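Side-chain contacts in 3-dehydroquinate dehydratase (Enterococcus faecalis, PDB 4PH6), which catalyses the cis-dehydration of 3-dehydroquinate to 3-dehydroshikimate through a covalent imine intermediate, the third step of the chorismate pathway: residues T83-K88 and V142-D147; A102-L107 and L116-F121; V158-Q163 and C172-M177. All coordinates share one frame; numbering follows the deposited sequence.

Contact 1: T83-K88 and V142-D147; sequences TFRTQK and VLCNHD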
ATOM      1  N   THR A  83       8.817   5.093  25.915  1.00  9.48           N
ATOM      2  CA  THR A  83       8.131   3.805  25.840  1.00 12.46           C
ATOM      3  C   THR A  83       8.915   2.728  26.550  1.00  6.38           C
ATOM      4  O   THR A  83      10.065   2.492  26.206  1.00 10.87           O
ATOM      5  CB  THR A  83       7.946   3.349  24.365  1.00  6.92           C
ATOM      6  OG1 THR A  83       7.074   4.252  23.669  1.00 11.19           O
ATOM      7  CG2 THR A  83       7.405   1.938  24.290  1.00  6.49           C
ATOM      8  N   PHE A  84       8.315   2.074  27.527  1.00  6.92           N
ATOM      9  CA  PHE A  84       8.867   0.804  27.996  1.00  8.63           C
ATOM     10  C   PHE A  84       8.033  -0.337  27.423  1.00 14.64           C
ATOM     11  O   PHE A  84       6.976  -0.659  27.964  1.00 15.96           O
ATOM     12  CB  PHE A  84       8.898   0.721  29.532  1.00  8.19           C
ATOM     13  CG  PHE A  84       9.714  -0.440  30.048  1.00  8.77           C
ATOM     14  CD1 PHE A  84      11.048  -0.269  30.394  1.00  9.01           C
ATOM     15  CD2 PHE A  84       9.157  -1.703  30.167  1.00 10.02           C
ATOM     16  CE1 PHE A  84      11.812  -1.338  30.846  1.00  9.60           C
ATOM     17  CE2 PHE A  84       9.922  -2.784  30.622  1.00  9.77           C
ATOM     18  CZ  PHE A  84      11.246  -2.597  30.954  1.00  9.96           C
ATOM     19  N   ARG A  85       8.457  -0.929  26.312  1.00 11.19           N
ATOM     20  CA  ARG A  85       7.674  -2.035  25.771  1.00 16.11           C
ATOM     21  C   ARG A  85       7.835  -3.257  26.670  1.00 18.44           C
ATOM     22  O   ARG A  85       8.958  -3.687  26.945  1.00 22.21           O
ATOM     23  CB  ARG A  85       8.080  -2.363  24.338  1.00 11.37           C
ATOM     24  CG  ARG A  85       7.197  -3.402  23.654  1.00 11.61           C
ATOM     25  CD  ARG A  85       5.765  -2.930  23.521  1.00 10.94           C
ATOM     26  NE  ARG A  85       5.695  -1.658  22.815  1.00 10.09           N
ATOM     27  CZ  ARG A  85       4.977  -0.616  23.221  1.00  9.43           C
ATOM     28  NH1 ARG A  85       4.241  -0.696  24.320  1.00  9.45           N
ATOM     29  NH2 ARG A  85       4.971   0.497  22.508  1.00 17.18           N
ATOM     30  N   THR A  86       6.727  -3.805  27.143  1.00 12.66           N
ATOM     31  CA  THR A  86       6.821  -4.968  28.024  1.00 20.67           C
ATOM     32  C   THR A  86       7.096  -6.216  27.197  1.00 17.80           C
ATOM     33  O   THR A  86       6.724  -6.294  26.024  1.00 14.16           O
ATOM     34  CB  THR A  86       5.550  -5.190  28.853  1.00 14.10           C
ATOM     35  OG1 THR A  86       4.490  -5.620  27.991  1.00 13.87           O
ATOM     36  CG2 THR A  86       5.150  -3.902  29.561  1.00 13.40           C
ATOM     37  N   GLN A  87       7.723  -7.195  27.835  1.00 16.68           N
ATOM     38  CA  GLN A  87       8.171  -8.414  27.175  1.00 17.73           C
ATOM     39  C   GLN A  87       7.049  -9.156  26.442  1.00 18.88           C
ATOM     40  O   GLN A  87       7.271  -9.687  25.362  1.00 18.46           O
ATOM     41  CB  GLN A  87       8.829  -9.339  28.203  1.00 19.15           C
ATOM     42  CG  GLN A  87       9.711 -10.428  27.615  1.00 27.05           C
ATOM     43  CD  GLN A  87      10.522 -11.166  28.679  1.00 32.47           C
ATOM     44  OE1 GLN A  87      10.078 -11.317  29.823  1.00 35.95           O
ATOM     45  NE2 GLN A  87      11.717 -11.620  28.307  1.00 27.11           N
ATOM     46  N   LYS A  88       5.843  -9.180  27.005  1.00 20.75           N
ATOM     47  CA  LYS A  88       4.760  -9.951  26.390  1.00 23.14           C
ATOM     48  C   LYS A  88       4.222  -9.292  25.112  1.00 21.75           C
ATOM     49  O   LYS A  88       3.430  -9.894  24.379  1.00 17.50           O
ATOM     50  CB  LYS A  88       3.613 -10.168  27.384  1.00 22.38           C
ATOM     51  CG  LYS A  88       2.760 -11.411  27.100  1.00 30.36           C
ATOM     52  CD  LYS A  88       1.338 -11.230  27.667  1.00 36.62           C
ATOM     53  CE  LYS A  88       1.002 -12.178  28.827  1.00 35.49           C
ATOM     54  NZ  LYS A  88       0.055 -13.266  28.444  1.00 38.45           N
ATOM     55  N   VAL A 142      -0.298   7.849  25.080  1.00  5.37           N
ATOM     56  CA  VAL A 142      -0.498   6.880  24.005  1.00  5.20           C
ATOM     57  C   VAL A 142      -0.777   5.518  24.618  1.00  8.40           C
ATOM     58  O   VAL A 142       0.141   4.869  25.107  1.00  7.29           O
ATOM     59  CB  VAL A 142       0.722   6.766  23.053  1.00  5.97           C
ATOM     60  CG1 VAL A 142       0.431   5.757  21.947  1.00 12.19           C
ATOM     61  CG2 VAL A 142       1.080   8.118  22.454  1.00  5.41           C
ATOM     62  N   LEU A 143      -2.045   5.104  24.616  1.00  5.28           N
ATOM     63  CA  LEU A 143      -2.392   3.736  24.998  1.00 12.60           C
ATOM     64  C   LEU A 143      -2.129   2.869  23.786  1.00 13.96           C
ATOM     65  O   LEU A 143      -2.257   3.324  22.655  1.00  5.22           O
ATOM     66  CB  LEU A 143      -3.849   3.603  25.460  1.00  5.74           C
ATOM     67  CG  LEU A 143      -4.194   4.269  26.799  1.00 10.13           C
ATOM     68  CD1 LEU A 143      -5.477   3.694  27.398  1.00 14.47           C
ATOM     69  CD2 LEU A 143      -3.043   4.196  27.802  1.00  7.34           C
ATOM     70  N   CYS A 144      -1.742   1.623  24.014  1.00 10.13           N
ATOM     71  CA  CYS A 144      -1.250   0.824  22.918  1.00 10.06           C
ATOM     72  C   CYS A 144      -1.315  -0.660  23.176  1.00 10.21           C
ATOM     73  O   CYS A 144      -1.304  -1.121  24.324  1.00 10.54           O
ATOM     74  CB  CYS A 144       0.182   1.216  22.615  1.00 17.07           C
ATOM     75  SG  CYS A 144       1.201   0.997  24.051  1.00 28.56           S
ATOM     76  N   ASN A 145      -1.368  -1.406  22.084  1.00 10.15           N
ATOM     77  CA  ASN A 145      -1.356  -2.853  22.170  1.00 10.61           C
ATOM     78  C   ASN A 145      -0.532  -3.446  21.036  1.00 10.96           C
ATOM     79  O   ASN A 145      -0.557  -2.956  19.915  1.00 10.62           O
ATOM     80  CB  ASN A 145      -2.785  -3.397  22.156  1.00 10.46           C
ATOM     81  CG  ASN A 145      -2.831  -4.906  22.065  1.00 12.22           C
ATOM     82  OD1 ASN A 145      -3.340  -5.454  21.103  1.00 11.30           O
ATOM     83  ND2 ASN A 145      -2.265  -5.584  23.063  1.00 11.96           N
ATOM     84  N   HIS A 146       0.220  -4.491  21.344  1.00 15.61           N
ATOM     85  CA  HIS A 146       1.040  -5.157  20.343  1.00 16.52           C
ATOM     86  C   HIS A 146       0.867  -6.649  20.418  1.00 22.41           C
ATOM     87  O   HIS A 146       1.026  -7.243  21.484  1.00 20.51           O
ATOM     88  CB  HIS A 146       2.519  -4.829  20.534  1.00 13.18           C
ATOM     89  CG  HIS A 146       2.820  -3.370  20.462  1.00 14.10           C
ATOM     90  ND1 HIS A 146       2.600  -2.525  21.520  1.00 12.36           N
ATOM     91  CD2 HIS A 146       3.298  -2.611  19.453  1.00 12.66           C
ATOM     92  CE1 HIS A 146       2.933  -1.291  21.160  1.00 29.80           C
ATOM     93  NE2 HIS A 146       3.372  -1.326  19.919  1.00 12.44           N
ATOM     94  N   ASP A 147       0.558  -7.255  19.280  1.00 25.88           N
ATOM     95  CA  ASP A 147       0.571  -8.704  19.165  1.00 17.62           C
ATOM     96  C   ASP A 147       1.598  -9.089  18.119  1.00 15.58           C
ATOM     97  O   ASP A 147       1.370  -8.871  16.936  1.00 15.16           O
ATOM     98  CB  ASP A 147      -0.805  -9.230  18.781  1.00 15.96           C
ATOM     99  CG  ASP A 147      -0.942 -10.726  19.014  1.00 16.27           C
ATOM    100  OD1 ASP A 147       0.049 -11.464  18.818  1.00 17.49           O
ATOM    101  OD2 ASP A 147      -2.043 -11.158  19.391  1.00 16.53           O
TER
HETATM  102  O   HOH W   1       2.465 -10.112  21.962  1.00 30.00           O

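Contact 2: A102-L107 and L116-F121; sequences ALYHEL and LDIELF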
ATOM      1  N   ALA A 102       6.377   2.044  38.610  1.00 12.96           N
ATOM      2  CA  ALA A 102       7.250   2.905  39.418  1.00 17.27           C
ATOM      3  C   ALA A 102       8.162   3.783  38.539  1.00 17.52           C
ATOM      4  O   ALA A 102       8.368   4.974  38.824  1.00 16.83           O
ATOM      5  CB  ALA A 102       8.081   2.061  40.372  1.00 15.63           C
ATOM      6  N   LEU A 103       8.690   3.189  37.469  1.00 16.75           N
ATOM      7  CA  LEU A 103       9.538   3.903  36.507  1.00 14.61           C
ATOM      8  C   LEU A 103       8.792   5.052  35.841  1.00 14.81           C
ATOM      9  O   LEU A 103       9.294   6.174  35.762  1.00 11.69           O
ATOM     10  CB  LEU A 103      10.056   2.953  35.431  1.00 12.31           C
ATOM     11  CG  LEU A 103      10.920   3.562  34.314  1.00 13.98           C
ATOM     12  CD1 LEU A 103      11.947   4.567  34.830  1.00 12.98           C
ATOM     13  CD2 LEU A 103      11.617   2.462  33.526  1.00 22.96           C
ATOM     14  N   TYR A 104       7.599   4.749  35.342  1.00 10.86           N
ATOM     15  CA  TYR A 104       6.775   5.745  34.676  1.00 11.53           C
ATOM     16  C   TYR A 104       6.375   6.888  35.621  1.00 17.13           C
ATOM     17  O   TYR A 104       6.440   8.059  35.238  1.00 22.76           O
ATOM     18  CB  TYR A 104       5.525   5.083  34.087  1.00 12.16           C
ATOM     19  CG  TYR A 104       5.717   4.451  32.717  1.00  8.04           C
ATOM     20  CD1 TYR A 104       6.906   4.602  32.007  1.00 10.13           C
ATOM     21  CD2 TYR A 104       4.689   3.730  32.121  1.00 10.48           C
ATOM     22  CE1 TYR A 104       7.062   4.039  30.746  1.00 11.01           C
ATOM     23  CE2 TYR A 104       4.834   3.166  30.875  1.00  7.02           C
ATOM     24  CZ  TYR A 104       6.016   3.325  30.185  1.00 16.59           C
ATOM     25  OH  TYR A 104       6.144   2.753  28.934  1.00  8.72           O
ATOM     26  N   HIS A 105       5.961   6.551  36.844  1.00 16.57           N
ATOM     27  CA  HIS A 105       5.608   7.562  37.839  1.00 11.61           C
ATOM     28  C   HIS A 105       6.794   8.507  38.076  1.00 17.21           C
ATOM     29  O   HIS A 105       6.613   9.724  38.160  1.00 17.28           O
ATOM     30  CB  HIS A 105       5.162   6.917  39.162  1.00 12.74           C
ATOM     31  CG  HIS A 105       3.691   6.644  39.252  1.00 12.34           C
ATOM     32  ND1 HIS A 105       2.734   7.640  39.176  1.00 15.05           N
ATOM     33  CD2 HIS A 105       3.006   5.489  39.450  1.00 12.35           C
ATOM     34  CE1 HIS A 105       1.532   7.106  39.292  1.00 11.91           C
ATOM     35  NE2 HIS A 105       1.667   5.806  39.467  1.00 12.07           N
ATOM     36  N   GLU A 106       8.002   7.950  38.149  1.00 13.00           N
ATOM     37  CA  GLU A 106       9.206   8.756  38.329  1.00 15.32           C
ATOM     38  C   GLU A 106       9.525   9.675  37.147  1.00 14.06           C
ATOM     39  O   GLU A 106       9.903  10.830  37.343  1.00 13.28           O
ATOM     40  CB  GLU A 106      10.417   7.864  38.598  1.00 14.90           C
ATOM     41  CG  GLU A 106      10.558   7.487  40.050  1.00 27.74           C
ATOM     42  CD  GLU A 106      10.557   8.698  40.970  1.00 28.70           C
ATOM     43  OE1 GLU A 106       9.501   8.971  41.584  1.00 35.10           O
ATOM     44  OE2 GLU A 106      11.606   9.370  41.088  1.00 22.19           O
ATOM     45  N   LEU A 107       9.407   9.156  35.927  1.00 15.10           N
ATOM     46  CA  LEU A 107       9.588   9.970  34.731  1.00 10.81           C
ATOM     47  C   LEU A 107       8.604  11.131  34.729  1.00 13.04           C
ATOM     48  O   LEU A 107       8.961  12.265  34.396  1.00 10.17           O
ATOM     49  CB  LEU A 107       9.404   9.122  33.467  1.00  9.82           C
ATOM     50  CG  LEU A 107      10.564   8.181  33.128  1.00 17.07           C
ATOM     51  CD1 LEU A 107      10.168   7.255  32.000  1.00 16.63           C
ATOM     52  CD2 LEU A 107      11.830   8.960  32.768  1.00 10.92           C
ATOM     53  N   LEU A 116       3.584   9.718  26.603  1.00  8.39           N
ATOM     54  CA  LEU A 116       3.879   8.524  27.381  1.00 13.33           C
ATOM     55  C   LEU A 116       3.117   7.343  26.804  1.00 13.40           C
ATOM     56  O   LEU A 116       1.895   7.405  26.616  1.00  7.97           O
ATOM     57  CB  LEU A 116       3.523   8.730  28.870  1.00 14.33           C
ATOM     58  CG  LEU A 116       3.779   7.594  29.873  1.00 11.86           C
ATOM     59  CD1 LEU A 116       5.204   7.047  29.764  1.00  9.47           C
ATOM     60  CD2 LEU A 116       3.466   8.041  31.315  1.00  7.95           C
ATOM     61  N   ASP A 117       3.860   6.282  26.511  1.00  6.16           N
ATOM     62  CA  ASP A 117       3.313   5.032  26.032  1.00  7.80           C
ATOM     63  C   ASP A 117       2.881   4.133  27.208  1.00 13.99           C
ATOM     64  O   ASP A 117       3.683   3.806  28.082  1.00  9.73           O
ATOM     65  CB  ASP A 117       4.351   4.307  25.154  1.00  6.76           C
ATOM     66  CG  ASP A 117       3.857   2.959  24.638  1.00  8.75           C
ATOM     67  OD1 ASP A 117       3.713   2.034  25.461  1.00  8.97           O
ATOM     68  OD2 ASP A 117       3.666   2.804  23.409  1.00  7.72           O
ATOM     69  N   ILE A 118       1.614   3.727  27.208  1.00  7.82           N
ATOM     70  CA  ILE A 118       1.087   2.830  28.228  1.00  8.38           C
ATOM     71  C   ILE A 118       0.289   1.705  27.566  1.00  8.86           C
ATOM     72  O   ILE A 118      -0.633   1.950  26.799  1.00  8.56           O
ATOM     73  CB  ILE A 118       0.189   3.566  29.232  1.00  8.45           C
ATOM     74  CG1 ILE A 118       0.971   4.687  29.923  1.00  8.13           C
ATOM     75  CG2 ILE A 118      -0.404   2.579  30.268  1.00  9.52           C
ATOM     76  CD1 ILE A 118       0.137   5.530  30.854  1.00  8.27           C
ATOM     77  N   GLU A 119       0.659   0.469  27.853  1.00 13.35           N
ATOM     78  CA  GLU A 119      -0.028  -0.661  27.251  1.00 16.68           C
ATOM     79  C   GLU A 119      -1.441  -0.823  27.811  1.00 10.82           C
ATOM     80  O   GLU A 119      -1.646  -0.847  29.024  1.00 11.34           O
ATOM     81  CB  GLU A 119       0.799  -1.924  27.437  1.00 13.15           C
ATOM     82  CG  GLU A 119       2.121  -1.817  26.708  1.00 13.47           C
ATOM     83  CD  GLU A 119       3.034  -3.002  26.907  1.00 15.82           C
ATOM     84  OE1 GLU A 119       2.679  -3.939  27.656  1.00 17.44           O
ATOM     85  OE2 GLU A 119       4.131  -2.983  26.311  1.00 20.01           O
ATOM     86  N   LEU A 120      -2.405  -0.895  26.894  1.00 10.72           N
ATOM     87  CA  LEU A 120      -3.808  -1.106  27.225  1.00 11.26           C
ATOM     88  C   LEU A 120      -4.000  -2.180  28.291  1.00 12.52           C
ATOM     89  O   LEU A 120      -4.806  -2.011  29.204  1.00 12.97           O
ATOM     90  CB  LEU A 120      -4.598  -1.482  25.960  1.00 11.33           C
ATOM     91  CG  LEU A 120      -6.037  -2.006  26.103  1.00 12.15           C
ATOM     92  CD1 LEU A 120      -6.990  -0.928  26.638  1.00 12.11           C
ATOM     93  CD2 LEU A 120      -6.564  -2.585  24.785  1.00 12.41           C
ATOM     94  N   PHE A 121      -3.276  -3.284  28.172  1.00 13.18           N
ATOM     95  CA  PHE A 121      -3.481  -4.474  28.991  1.00 16.13           C
ATOM     96  C   PHE A 121      -2.772  -4.501  30.353  1.00 20.90           C
ATOM     97  O   PHE A 121      -2.957  -5.383  31.085  1.00 24.92           O
ATOM     98  CB  PHE A 121      -3.204  -5.785  28.231  1.00 19.86           C
ATOM     99  CG  PHE A 121      -4.198  -6.081  27.158  1.00 21.13           C
ATOM    100  CD1 PHE A 121      -3.797  -6.415  25.922  1.00 21.58           C
ATOM    101  CD2 PHE A 121      -5.518  -5.978  27.385  1.00 27.84           C
ATOM    102  CE1 PHE A 121      -4.687  -6.658  24.923  1.00 23.66           C
ATOM    103  CE2 PHE A 121      -6.422  -6.209  26.380  1.00 27.10           C
ATOM    104  CZ  PHE A 121      -6.009  -6.555  25.146  1.00 20.32           C
TER
HETATM  105  O   HOH W   2       4.170   0.626  27.599  1.00  4.90           O

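Contact 3: V158-Q163 and C172-M177; sequences VARLRQ and CKIAVM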
ATOM      1  N   VAL A 158     -10.637  -3.473  16.370  1.00  9.24           N
ATOM      2  CA  VAL A 158     -11.503  -2.312  16.543  1.00  6.04           C
ATOM      3  C   VAL A 158     -11.924  -2.167  18.012  1.00  9.11           C
ATOM      4  O   VAL A 158     -11.958  -1.061  18.547  1.00  7.93           O
ATOM      5  CB  VAL A 158     -12.772  -2.415  15.638  1.00  6.58           C
ATOM      6  CG1 VAL A 158     -13.809  -1.378  16.017  1.00  6.89           C
ATOM      7  CG2 VAL A 158     -12.388  -2.278  14.159  1.00  8.22           C
ATOM      8  N   ALA A 159     -12.246  -3.283  18.657  1.00  6.56           N
ATOM      9  CA  ALA A 159     -12.674  -3.250  20.040  1.00 17.28           C
ATOM     10  C   ALA A 159     -11.537  -2.781  20.930  1.00 15.97           C
ATOM     11  O   ALA A 159     -11.760  -2.018  21.870  1.00 17.20           O
ATOM     12  CB  ALA A 159     -13.180  -4.630  20.493  1.00  7.26           C
ATOM     13  N   ARG A 160     -10.319  -3.227  20.629  1.00  6.33           N
ATOM     14  CA  ARG A 160      -9.174  -2.817  21.426  1.00  6.19           C
ATOM     15  C   ARG A 160      -8.893  -1.335  21.240  1.00  6.23           C
ATOM     16  O   ARG A 160      -8.617  -0.630  22.207  1.00 12.98           O
ATOM     17  CB  ARG A 160      -7.944  -3.653  21.091  1.00  5.71           C
ATOM     18  CG  ARG A 160      -8.076  -5.095  21.556  1.00  5.76           C
ATOM     19  CD  ARG A 160      -6.793  -5.864  21.365  1.00  9.75           C
ATOM     20  NE  ARG A 160      -6.985  -7.298  21.577  1.00 16.39           N
ATOM     21  CZ  ARG A 160      -6.022  -8.212  21.449  1.00 13.21           C
ATOM     22  NH1 ARG A 160      -4.792  -7.850  21.113  1.00  4.86           N
ATOM     23  NH2 ARG A 160      -6.300  -9.493  21.639  1.00 15.29           N
ATOM     24  N   LEU A 161      -8.983  -0.851  20.005  1.00  6.05           N
ATOM     25  CA  LEU A 161      -8.758   0.564  19.755  1.00 10.69           C
ATOM     26  C   LEU A 161      -9.845   1.373  20.464  1.00 12.71           C
ATOM     27  O   LEU A 161      -9.582   2.445  21.005  1.00  6.97           O
ATOM     28  CB  LEU A 161      -8.737   0.864  18.246  1.00  5.95           C
ATOM     29  CG  LEU A 161      -7.489   0.362  17.513  1.00 14.07           C
ATOM     30  CD1 LEU A 161      -7.658   0.442  16.002  1.00  8.41           C
ATOM     31  CD2 LEU A 161      -6.224   1.119  17.961  1.00  5.44           C
ATOM     32  N   ARG A 162     -11.062   0.850  20.473  1.00  7.02           N
ATOM     33  CA  ARG A 162     -12.166   1.555  21.110  1.00  9.00           C
ATOM     34  C   ARG A 162     -12.032   1.577  22.630  1.00  8.02           C
ATOM     35  O   ARG A 162     -12.445   2.542  23.265  1.00  8.53           O
ATOM     36  CB  ARG A 162     -13.513   0.925  20.729  1.00 11.06           C
ATOM     37  CG  ARG A 162     -13.982   1.216  19.304  1.00  7.91           C
ATOM     38  CD  ARG A 162     -15.323   0.569  19.070  1.00  9.14           C
ATOM     39  NE  ARG A 162     -16.365   1.237  19.842  1.00 15.68           N
ATOM     40  CZ  ARG A 162     -17.550   0.708  20.103  1.00 12.55           C
ATOM     41  NH1 ARG A 162     -17.839  -0.521  19.684  1.00  9.58           N
ATOM     42  NH2 ARG A 162     -18.429   1.401  20.803  1.00 13.69           N
ATOM     43  N   GLN A 163     -11.464   0.521  23.211  1.00  7.81           N
ATOM     44  CA  GLN A 163     -11.277   0.469  24.664  1.00  8.18           C
ATOM     45  C   GLN A 163     -10.200   1.464  25.123  1.00  9.45           C
ATOM     46  O   GLN A 163     -10.307   2.030  26.208  1.00 13.07           O
ATOM     47  CB  GLN A 163     -10.923  -0.954  25.129  1.00  8.03           C
ATOM     48  CG  GLN A 163     -12.028  -2.021  24.915  1.00 16.15           C
ATOM     49  CD  GLN A 163     -12.900  -2.246  26.159  1.00 31.28           C
ATOM     50  OE1 GLN A 163     -12.662  -1.630  27.222  1.00 29.21           O
ATOM     51  NE2 GLN A 163     -13.915  -3.126  26.035  1.00  9.43           N
ATOM     52  N   CYS A 172      -4.487   6.340  20.269  1.00  7.04           N
ATOM     53  CA  CYS A 172      -4.686   4.896  20.383  1.00  8.25           C
ATOM     54  C   CYS A 172      -3.815   4.189  19.352  1.00  7.07           C
ATOM     55  O   CYS A 172      -3.833   4.547  18.183  1.00  6.44           O
ATOM     56  CB  CYS A 172      -6.147   4.530  20.169  1.00  7.42           C
ATOM     57  SG  CYS A 172      -7.298   5.472  21.180  1.00  8.20           S
ATOM     58  N   LYS A 173      -3.067   3.182  19.789  1.00  6.29           N
ATOM     59  CA  LYS A 173      -2.118   2.510  18.927  1.00  5.99           C
ATOM     60  C   LYS A 173      -2.228   0.990  19.022  1.00 11.40           C
ATOM     61  O   LYS A 173      -2.382   0.433  20.107  1.00  6.24           O
ATOM     62  CB  LYS A 173      -0.690   2.951  19.272  1.00  5.85           C
ATOM     63  CG  LYS A 173       0.408   2.183  18.559  1.00  5.71           C
ATOM     64  CD  LYS A 173       1.748   2.405  19.249  1.00 10.08           C
ATOM     65  CE  LYS A 173       2.836   1.545  18.631  1.00  5.86           C
ATOM     66  NZ  LYS A 173       4.075   1.501  19.451  1.00 12.62           N
ATOM     67  N   ILE A 174      -2.139   0.316  17.881  1.00  6.00           N
ATOM     68  CA  ILE A 174      -2.106  -1.135  17.887  1.00  6.14           C
ATOM     69  C   ILE A 174      -1.204  -1.643  16.775  1.00  6.05           C
ATOM     70  O   ILE A 174      -1.238  -1.150  15.654  1.00  6.56           O
ATOM     71  CB  ILE A 174      -3.526  -1.763  17.743  1.00  6.52           C
ATOM     72  CG1 ILE A 174      -3.473  -3.272  17.970  1.00  6.79           C
ATOM     73  CG2 ILE A 174      -4.160  -1.468  16.386  1.00 12.69           C
ATOM     74  CD1 ILE A 174      -4.838  -3.913  18.197  1.00 13.80           C
ATOM     75  N   ALA A 175      -0.379  -2.626  17.100  1.00 11.80           N
ATOM     76  CA  ALA A 175       0.449  -3.277  16.105  1.00 14.17           C
ATOM     77  C   ALA A 175       0.125  -4.763  16.123  1.00 16.42           C
ATOM     78  O   ALA A 175       0.015  -5.371  17.192  1.00 18.39           O
ATOM     79  CB  ALA A 175       1.947  -3.021  16.374  1.00  6.20           C
ATOM     80  N   VAL A 176      -0.059  -5.341  14.942  1.00 14.74           N
ATOM     81  CA  VAL A 176      -0.359  -6.759  14.850  1.00  8.41           C
ATOM     82  C   VAL A 176       0.571  -7.434  13.856  1.00 11.87           C
ATOM     83  O   VAL A 176       1.123  -6.795  12.986  1.00  7.44           O
ATOM     84  CB  VAL A 176      -1.808  -6.994  14.436  1.00 12.14           C
ATOM     85  CG1 VAL A 176      -2.766  -6.390  15.482  1.00 15.94           C
ATOM     86  CG2 VAL A 176      -2.065  -6.419  13.039  1.00 11.64           C
ATOM     87  N   MET A 177       0.753  -8.735  14.007  1.00 18.48           N
ATOM     88  CA  MET A 177       1.655  -9.470  13.142  1.00 12.45           C
ATOM     89  C   MET A 177       0.860 -10.291  12.137  1.00 13.02           C
ATOM     90  O   MET A 177       0.134 -11.203  12.522  1.00 15.48           O
ATOM     91  CB  MET A 177       2.560 -10.383  13.965  1.00  8.88           C
ATOM     92  CG  MET A 177       3.520 -11.215  13.121  1.00  9.52           C
ATOM     93  SD  MET A 177       4.753 -10.176  12.304  1.00 18.17           S
ATOM     94  CE  MET A 177       5.960  -9.904  13.603  1.00  9.42           C
TER

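Contact 1: T83-K88 and V142-D147
Arg85 lays its guanidinium across the ring of His146. NE stands 3.2 Å above the plane of the imidazole, displaced toward the rim, and the two flat groups are tilted 33° from each other, so this is an inclined overlap and not a parallel stack. Beside NE, CD makes a CH-pi contact over the same ring, 4.2 Å from its centroid. A kink at chi2 (62°) and another at chi3 (56°) fold the arginine chain, which is how a side chain starting off to one side brings its head over the histidine. Cys144, two residues before His146 and on the same side of strand 140-147, sets its small SG obliquely against the guanidinium, 3.5 Å from NH1. The guanidinium face turned from His146 carries the methyl CG2 of Thr83, from Arg85's own segment, 3.3 Å above the plane and toward the rim.

A water links the backbones farther along, bonded to Lys88 O at 2.6 Å and His146 O at 3.2 Å.

Beyond this shell, salt bridges from Arg85 NH2 to Asp117 OD2 and from NH1 to Glu119 OE2 fix the rotation of the guanidinium. NE2 of His146 is hydrogen-bonded to NZ of Lys173.

Arginine suits a place needing both a flat face and several N-H groups. Two carboxylates probably temper its charge while holding it beside His146, consistent with the predicted roles of Arg85 in binding 3-dehydroquinate and of His146 as proton donor and acceptor.

Contact 2: A102-L107 and L116-F121
Helix-on-strand packing within a beta-alpha-beta unit of the (beta/alpha)8 barrel brings Tyr104 of helix 97-110 onto Leu116, Asp117 and Ile118 of strand 115-119. The two short axes run nearly antiparallel, at 157°, and pass 10.8 Å apart, a gap that the long, flat tyrosine can span.

Leu116 sends one methyl, CD1, over the centre of the tyrosine ring: it lies 3.6 Å from the centroid and 10° off the ring normal, a CH-pi contact made almost straight down onto the face. Leu116 turns CG away from its own N (chi1 -179°), which carries the branched end out to the helix. Ile118 adds a looser apolar touch, CG1 to Tyr104 CE2 at 4.3 Å.

The phenol gives the same residue a polar end. Its OH is hydrogen-bonded to Phe84 N and comes within 2.8 Å of Asp117 O. A water lies 3.2 Å from Tyr104 OH and donates to OD1 of Asp117, whose OD2 forms a salt bridge with Arg85 NH2.

Leu130 of helix 124-136 touches both Tyr104 and Ile118, while Tyr100, one turn earlier on the helix, meets the Tyr104 ring. On the strand's neighbour 140-147, Leu143 packs against Ile118.

Contact 3: V158-Q163 and C172-M177
Helix 158-163 runs roughly antiparallel to strand 172-176, at 149°, with the axes 8.1 Å apart, and the backbones come nearest at Leu161 and Cys172. Leu161 does most of the filling: its CD2 rests 3.7 Å from CG2 of Ile174, the two side chains crossing at about a right angle. Ile174 has CG1 anti to its backbone N (chi1 -171°), which places CG2 between N and the carbonyl carbon and turns that methyl to the leucine. The same leucine methyl reaches CB of Cys172 at 4.1 Å. Cysteine is small enough for this close passage, and its SG lies 3.8 Å from Leu161 O.

This is the return half of the beta-alpha-beta unit formed by strand 140-147, helix 154-166 and strand 171-176, with alternate strand residues facing opposite ways. Cys172 and Ile174 face the helix; Lys173 between them points away from it, its extended chain leading to His146 in the active site, where it is the predicted Schiff-base lysine.

Arg160 combines an aliphatic stem with a polar head. CD packs on Ile174 CD1 at 4.2 Å, while NE forms a salt bridge with Glu156 and NH1 donates to OD1 of Asn145.

How the contacts relate
All three contacts belong to one (beta/alpha)8 barrel and meet its parallel sheet on the consecutive strands 115-119, 140-147 and 171-176. Contact 2 falls between the two segments of contact 1 along the chain, and contact 3 follows both. The centre of contact 1 lies about 10 Å from that of contact 2 and about 11 Å from that of contact 3, whereas contacts 2 and 3 are about 18 Å apart. Contacts 2 and 3 pack helices 97-110 and 154-166 on the outside of the barrel; contact 1 bridges a loop and a strand at the predicted catalytic site. The strands of contacts 2 and 3 also send Asp117 and Lys173 there, serving packing and site alike.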